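Local coordinates for citryl-spermidine/3,4-dihydroxybenzoyl-citryl-spermidine:spermidine ligase (Bacillus anthracis, PDB 3TO3), which catalyses the ATP-dependent condensation of spermidine with citryl-spermidine intermediates in the biosynthesis of the siderophore petrobactin, at residues B[168-173]-B[282-287]; B[179-184]-B[247-252]. All blocks are in the same frame, centred on the assembly; numbering follows the deposited sequence.

Interaction 1: B[168-173]-B[282-287]; sequences KARIGF and QSMRTL. With ATP (adenosine-5'-triphosphate), chain E.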
# COMPACT_ATOMS: atom_id res chain seq x y z
N LYS B 168 -5.27 14.30 8.01
CA LYS B 168 -3.96 13.66 8.19
C LYS B 168 -3.56 12.28 7.60
O LYS B 168 -2.63 11.67 8.13
CB LYS B 168 -3.39 13.91 9.59
CG LYS B 168 -2.01 14.55 9.54
CD LYS B 168 -1.64 15.14 10.89
CE LYS B 168 -1.84 16.65 10.89
NZ LYS B 168 -1.47 17.22 12.20
N ALA B 169 -4.35 11.69 6.73
CA ALA B 169 -4.19 10.25 6.44
C ALA B 169 -2.75 9.82 6.17
O ALA B 169 -2.26 8.85 6.79
CB ALA B 169 -5.07 9.84 5.28
N ARG B 170 -2.09 10.53 5.26
CA ARG B 170 -0.73 10.19 4.85
C ARG B 170 -0.52 8.71 4.56
O ARG B 170 0.41 8.10 5.10
CB ARG B 170 0.29 10.64 5.90
CG ARG B 170 0.60 12.12 5.88
CD ARG B 170 1.29 12.58 7.16
NE ARG B 170 1.10 14.01 7.34
CZ ARG B 170 1.65 14.74 8.31
NH1 ARG B 170 2.44 14.18 9.22
NH2 ARG B 170 1.39 16.04 8.37
N ILE B 171 -1.39 8.10 3.74
CA ILE B 171 -1.23 6.68 3.39
C ILE B 171 0.10 6.45 2.62
O ILE B 171 0.39 7.08 1.59
CB ILE B 171 -2.44 6.16 2.56
CG1 ILE B 171 -3.77 6.71 3.12
CG2 ILE B 171 -2.45 4.58 2.44
CD1 ILE B 171 -4.12 6.28 4.51
N GLY B 172 0.89 5.50 3.13
CA GLY B 172 2.28 5.33 2.73
C GLY B 172 3.33 5.70 3.77
O GLY B 172 4.44 5.16 3.68
N PHE B 173 3.00 6.51 4.79
CA PHE B 173 3.92 6.76 5.93
C PHE B 173 3.54 5.88 7.11
O PHE B 173 2.40 5.95 7.60
CB PHE B 173 3.89 8.22 6.44
CG PHE B 173 4.62 9.23 5.57
CD1 PHE B 173 5.30 8.85 4.43
CD2 PHE B 173 4.61 10.59 5.90
CE1 PHE B 173 5.99 9.82 3.62
CE2 PHE B 173 5.28 11.54 5.12
CZ PHE B 173 5.97 11.15 3.97
N GLN B 282 3.15 23.01 4.93
CA GLN B 282 1.91 22.30 5.22
C GLN B 282 1.58 21.26 4.17
O GLN B 282 0.90 20.29 4.47
CB GLN B 282 0.74 23.28 5.27
CG GLN B 282 0.60 24.04 6.58
CD GLN B 282 -0.58 25.01 6.56
OE1 GLN B 282 -1.59 24.77 7.22
NE2 GLN B 282 -0.46 26.09 5.77
N SER B 283 2.05 21.48 2.94
CA SER B 283 1.74 20.60 1.81
C SER B 283 2.58 19.34 1.81
O SER B 283 2.18 18.30 1.28
CB SER B 283 1.85 21.38 0.48
OG SER B 283 2.86 20.90 -0.41
N MSE B 284 3.76 19.45 2.39
CA MSE B 284 4.74 18.36 2.54
C MSE B 284 5.48 17.90 1.28
O MSE B 284 6.60 17.41 1.40
CB MSE B 284 4.08 17.15 3.14
CG MSE B 284 3.89 17.32 4.63
SE MSE B 284 3.31 15.67 5.37
CE MSE B 284 4.83 14.57 4.82
N ARG B 285 4.95 18.15 0.09
CA ARG B 285 5.72 17.91 -1.13
C ARG B 285 6.31 19.23 -1.60
O ARG B 285 7.03 19.30 -2.58
CB ARG B 285 4.88 17.21 -2.20
CG ARG B 285 3.60 17.92 -2.49
CD ARG B 285 2.95 17.42 -3.75
NE ARG B 285 1.69 18.11 -3.97
CZ ARG B 285 0.94 17.96 -5.05
NH1 ARG B 285 1.33 17.15 -6.02
NH2 ARG B 285 -0.21 18.63 -5.17
N THR B 286 5.99 20.29 -0.89
CA THR B 286 6.54 21.61 -1.19
C THR B 286 7.57 21.96 -0.14
O THR B 286 7.25 22.04 1.02
CB THR B 286 5.47 22.68 -1.15
OG1 THR B 286 4.42 22.33 -2.07
CG2 THR B 286 6.08 24.04 -1.54
N LEU B 287 8.79 22.20 -0.57
CA LEU B 287 9.89 22.35 0.36
C LEU B 287 10.52 23.74 0.23
O LEU B 287 10.76 24.23 -0.90
CB LEU B 287 10.94 21.27 0.08
CG LEU B 287 10.38 19.84 -0.04
CD1 LEU B 287 11.39 18.90 -0.67
CD2 LEU B 287 9.98 19.32 1.31
PB ATP E . -0.15 21.53 -2.62
O1B ATP E . 1.02 20.58 -2.54
O2B ATP E . -0.85 21.35 -3.94
O3B ATP E . 0.36 23.01 -2.44
PA ATP E . -1.89 19.91 -1.30
O1A ATP E . -1.06 18.82 -1.94
O2A ATP E . -3.29 20.02 -1.90
O3A ATP E . -1.16 21.28 -1.46
O5' ATP E . -2.00 19.56 0.23
C5' ATP E . -2.12 20.56 1.18
C4' ATP E . -2.60 20.17 2.46
O4' ATP E . -3.11 21.34 3.17
C3' ATP E . -3.74 19.24 2.33
O3' ATP E . -3.45 18.04 2.95
C2' ATP E . -4.87 19.92 2.99
O2' ATP E . -5.66 19.03 3.65
C1' ATP E . -4.17 20.84 3.93
N9 ATP E . -4.98 21.88 4.51
C8 ATP E . -5.05 22.14 5.82
N7 ATP E . -5.89 23.17 5.99
C5 ATP E . -6.35 23.58 4.79
C6 ATP E . -7.23 24.59 4.39
N6 ATP E . -7.84 25.44 5.38
N1 ATP E . -7.50 24.75 3.07
C2 ATP E . -6.93 23.94 2.15
N3 ATP E . -6.08 22.96 2.51
C4 ATP E . -5.77 22.75 3.82
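With chi1 -77° and chi2 extended (-172°), selenomethionine M284 carries its selenium over the guanidinium of R170, and a bend at chi3 then turns the methyl toward the edge of the F173 ring. The contact lies at the ATP pocket of this IucA/IucC-family synthetase. R170 and F173 are the first and last residues of a type II beta turn, closed by F173 N to R170 O at 3.1 Å, while R170 and I171 form a G1 beta bulge against L305 of strand 297-306. G172 supplies the positive phi that the turn needs. R170 runs out extended and crosses M284 at about a right angle, its NE 3.4 Å from M284 SE. The selenium sits 3.2 Å above the guanidinium plane, toward the rim, and K168 CG lies over the opposite face, so the flat group is sandwiched. R170 NH1 is hydrogen-bonded to N178 OD1, which probably helps hold the group in place. The modelled separation of the M284 methyl and the F173 ring is doubtfully short. No hydrogen bond crosses between the segments. M284 belongs to the ATP-binding S283-R285 run; its neighbours S283 and R285 bond the phosphates. S283 OG donates to ATP O1B at 2.8 Å, and K299 and R311 also bond the nucleotide. R285 uses two nitrogens: NE meets ATP O1B at 2.9 Å and 152°, and NH2 reaches ATP O2B at 3.1 Å.

Interaction 2: B[179-184]-B[247-252]; sequences FRYGYE and HPWQWE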
# COMPACT_ATOMS: atom_id res chain seq x y z
N PHE B 179 7.58 10.79 11.39
CA PHE B 179 8.54 11.56 12.17
C PHE B 179 9.57 12.26 11.27
O PHE B 179 9.97 13.39 11.55
CB PHE B 179 9.28 10.68 13.15
CG PHE B 179 8.60 10.55 14.47
CD1 PHE B 179 7.90 11.60 15.02
CD2 PHE B 179 8.66 9.37 15.17
CE1 PHE B 179 7.28 11.45 16.26
CE2 PHE B 179 8.03 9.23 16.39
CZ PHE B 179 7.35 10.27 16.93
N ARG B 180 10.02 11.59 10.21
CA ARG B 180 11.06 12.16 9.38
C ARG B 180 10.56 13.27 8.49
O ARG B 180 11.18 14.31 8.39
CB ARG B 180 11.74 11.06 8.54
CG ARG B 180 12.75 10.22 9.29
CD ARG B 180 13.64 9.36 8.33
NE ARG B 180 12.99 8.10 7.96
CZ ARG B 180 13.21 6.92 8.53
NH1 ARG B 180 14.09 6.81 9.53
NH2 ARG B 180 12.55 5.84 8.11
N TYR B 181 9.50 12.99 7.74
CA TYR B 181 8.98 13.93 6.76
C TYR B 181 7.75 14.76 7.09
O TYR B 181 7.42 15.67 6.33
CB TYR B 181 8.79 13.19 5.45
CG TYR B 181 10.04 12.48 5.09
CD1 TYR B 181 11.20 13.21 4.79
CD2 TYR B 181 10.10 11.10 5.07
CE1 TYR B 181 12.40 12.55 4.48
CE2 TYR B 181 11.28 10.43 4.75
CZ TYR B 181 12.43 11.16 4.45
OH TYR B 181 13.59 10.49 4.15
N GLY B 182 7.10 14.48 8.22
CA GLY B 182 5.87 15.19 8.54
C GLY B 182 6.25 16.64 8.84
O GLY B 182 7.25 16.91 9.53
N TYR B 183 5.47 17.56 8.29
CA TYR B 183 5.83 18.96 8.37
C TYR B 183 5.82 19.47 9.82
O TYR B 183 6.47 20.48 10.12
CB TYR B 183 4.92 19.80 7.46
CG TYR B 183 3.52 20.09 7.99
CD1 TYR B 183 3.31 21.07 8.97
CD2 TYR B 183 2.40 19.44 7.47
CE1 TYR B 183 2.01 21.37 9.44
CE2 TYR B 183 1.10 19.73 7.92
CZ TYR B 183 0.91 20.69 8.92
OH TYR B 183 -0.36 20.97 9.38
N GLU B 184 5.11 18.79 10.71
CA GLU B 184 5.07 19.21 12.12
C GLU B 184 6.45 19.13 12.78
O GLU B 184 6.73 19.85 13.75
CB GLU B 184 4.10 18.34 12.96
CG GLU B 184 2.66 18.29 12.45
CD GLU B 184 2.35 17.02 11.66
OE1 GLU B 184 3.23 16.55 10.89
OE2 GLU B 184 1.24 16.47 11.82
N HIS B 247 12.21 14.21 -3.91
CA HIS B 247 12.05 14.07 -2.47
C HIS B 247 12.75 12.79 -2.05
O HIS B 247 12.58 11.78 -2.68
CB HIS B 247 10.57 13.98 -2.15
CG HIS B 247 10.26 14.09 -0.70
ND1 HIS B 247 10.72 13.19 0.24
CD2 HIS B 247 9.53 15.01 -0.01
CE1 HIS B 247 10.29 13.55 1.43
NE2 HIS B 247 9.57 14.65 1.31
N PRO B 248 13.55 12.83 -0.98
CA PRO B 248 14.25 11.59 -0.61
C PRO B 248 13.30 10.45 -0.23
O PRO B 248 13.71 9.31 -0.44
CB PRO B 248 15.12 12.00 0.59
CG PRO B 248 14.44 13.22 1.17
CD PRO B 248 13.71 13.90 0.02
N TRP B 249 12.09 10.72 0.26
CA TRP B 249 11.14 9.59 0.51
C TRP B 249 10.69 9.01 -0.81
O TRP B 249 10.55 7.79 -0.95
CB TRP B 249 9.87 9.99 1.31
CG TRP B 249 8.98 8.82 1.67
CD1 TRP B 249 8.99 8.12 2.84
CD2 TRP B 249 7.97 8.20 0.84
NE1 TRP B 249 8.05 7.13 2.81
CE2 TRP B 249 7.41 7.14 1.60
CE3 TRP B 249 7.47 8.45 -0.45
CZ2 TRP B 249 6.39 6.31 1.10
CZ3 TRP B 249 6.44 7.63 -0.94
CH2 TRP B 249 5.92 6.58 -0.17
N GLN B 250 10.47 9.89 -1.77
CA GLN B 250 10.00 9.46 -3.08
C GLN B 250 11.07 8.63 -3.76
O GLN B 250 10.78 7.59 -4.36
CB GLN B 250 9.63 10.65 -3.94
CG GLN B 250 9.14 10.22 -5.31
CD GLN B 250 7.68 9.83 -5.29
OE1 GLN B 250 7.13 9.51 -4.24
NE2 GLN B 250 7.04 9.88 -6.43
N TRP B 251 12.32 9.06 -3.62
CA TRP B 251 13.42 8.38 -4.29
C TRP B 251 13.59 6.97 -3.73
O TRP B 251 13.64 6.00 -4.47
CB TRP B 251 14.74 9.17 -4.18
CG TRP B 251 15.96 8.45 -4.66
CD1 TRP B 251 16.98 8.00 -3.89
CD2 TRP B 251 16.29 8.09 -6.01
NE1 TRP B 251 17.92 7.38 -4.65
CE2 TRP B 251 17.53 7.42 -5.96
CE3 TRP B 251 15.66 8.26 -7.25
CZ2 TRP B 251 18.16 6.91 -7.12
CZ3 TRP B 251 16.29 7.77 -8.41
CH2 TRP B 251 17.54 7.10 -8.32
N GLU B 252 13.65 6.85 -2.42
CA GLU B 252 13.93 5.56 -1.82
C GLU B 252 12.75 4.61 -1.75
O GLU B 252 12.94 3.41 -1.63
CB GLU B 252 14.45 5.75 -0.40
CG GLU B 252 15.85 6.26 -0.32
CD GLU B 252 16.33 6.30 1.11
OE1 GLU B 252 16.00 7.29 1.81
OE2 GLU B 252 17.01 5.34 1.55
O HOH W 1 13.79 8.31 2.76
O HOH W 2 8.06 16.12 3.20
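A water joins Y181 to the N-terminal part of helix 248-258, gripped by Y181 OH at 2.6 Å and by E252 OE1, to which it donates, also at 2.6 Å; P248 O is a weak third partner. A second water serves the other end of the tyrosine. It donates to Y181 O and lies 2.8 Å from H247 NE2, at the edge of the imidazole. H247 is the N-cap of helix 248-258: its ND1 accepts from W249 N at 2.8 Å and 153°, with the donor close to the ring plane. Cap and water together hold the imidazole by both nitrogens, which probably sets the turn of the ring and points CE1 at the tyrosine. The result is an edge-to-face (T-shaped) pair, centroids 5.0 Å apart and planes at 71°, in which H247 CE1 comes within 3.5 Å of Y181 CD1. W249 CB joins it over the same face in a CH-pi contact, 4.2 Å from the centroid of the Y181 ring. Chi1 of W249 (-175°) puts CG opposite the backbone N and carries the indole away, its near edge at Y181 CE2. P248 CG touches Y181 CE1 at 3.9 Å, and R180 CB lies over the opposite face of the phenol. This aromatic cluster joins the C-terminal end of helix 175-181 to the start of helix 248-258; H247 and W249 also pack on strand 297-306, while P248 and E252 meet M4 of the second subunit.

Overall arrangement
Both contacts are buried, but interaction 1 lies nearer the chain centre, about 11 Å from it against 19 Å for interaction 2, and carries ATP-binding residues, whereas interaction 2 reaches the dimer interface. Their chemistry differs accordingly: selenium over a guanidinium in one, with the flanking S283 and R285 turned to the phosphates; aromatic and CH-pi packing with bridging waters in the other. Strand 297-306 is common ground to both. They also touch directly, their centres about 8 Å apart. E184 pairs with both basic residues of 168-173, its OE2 2.8 Å from K168 NZ and its OE1 3.0 Å from R170 NH1, and the F173 and W249 rings meet edge-to-face.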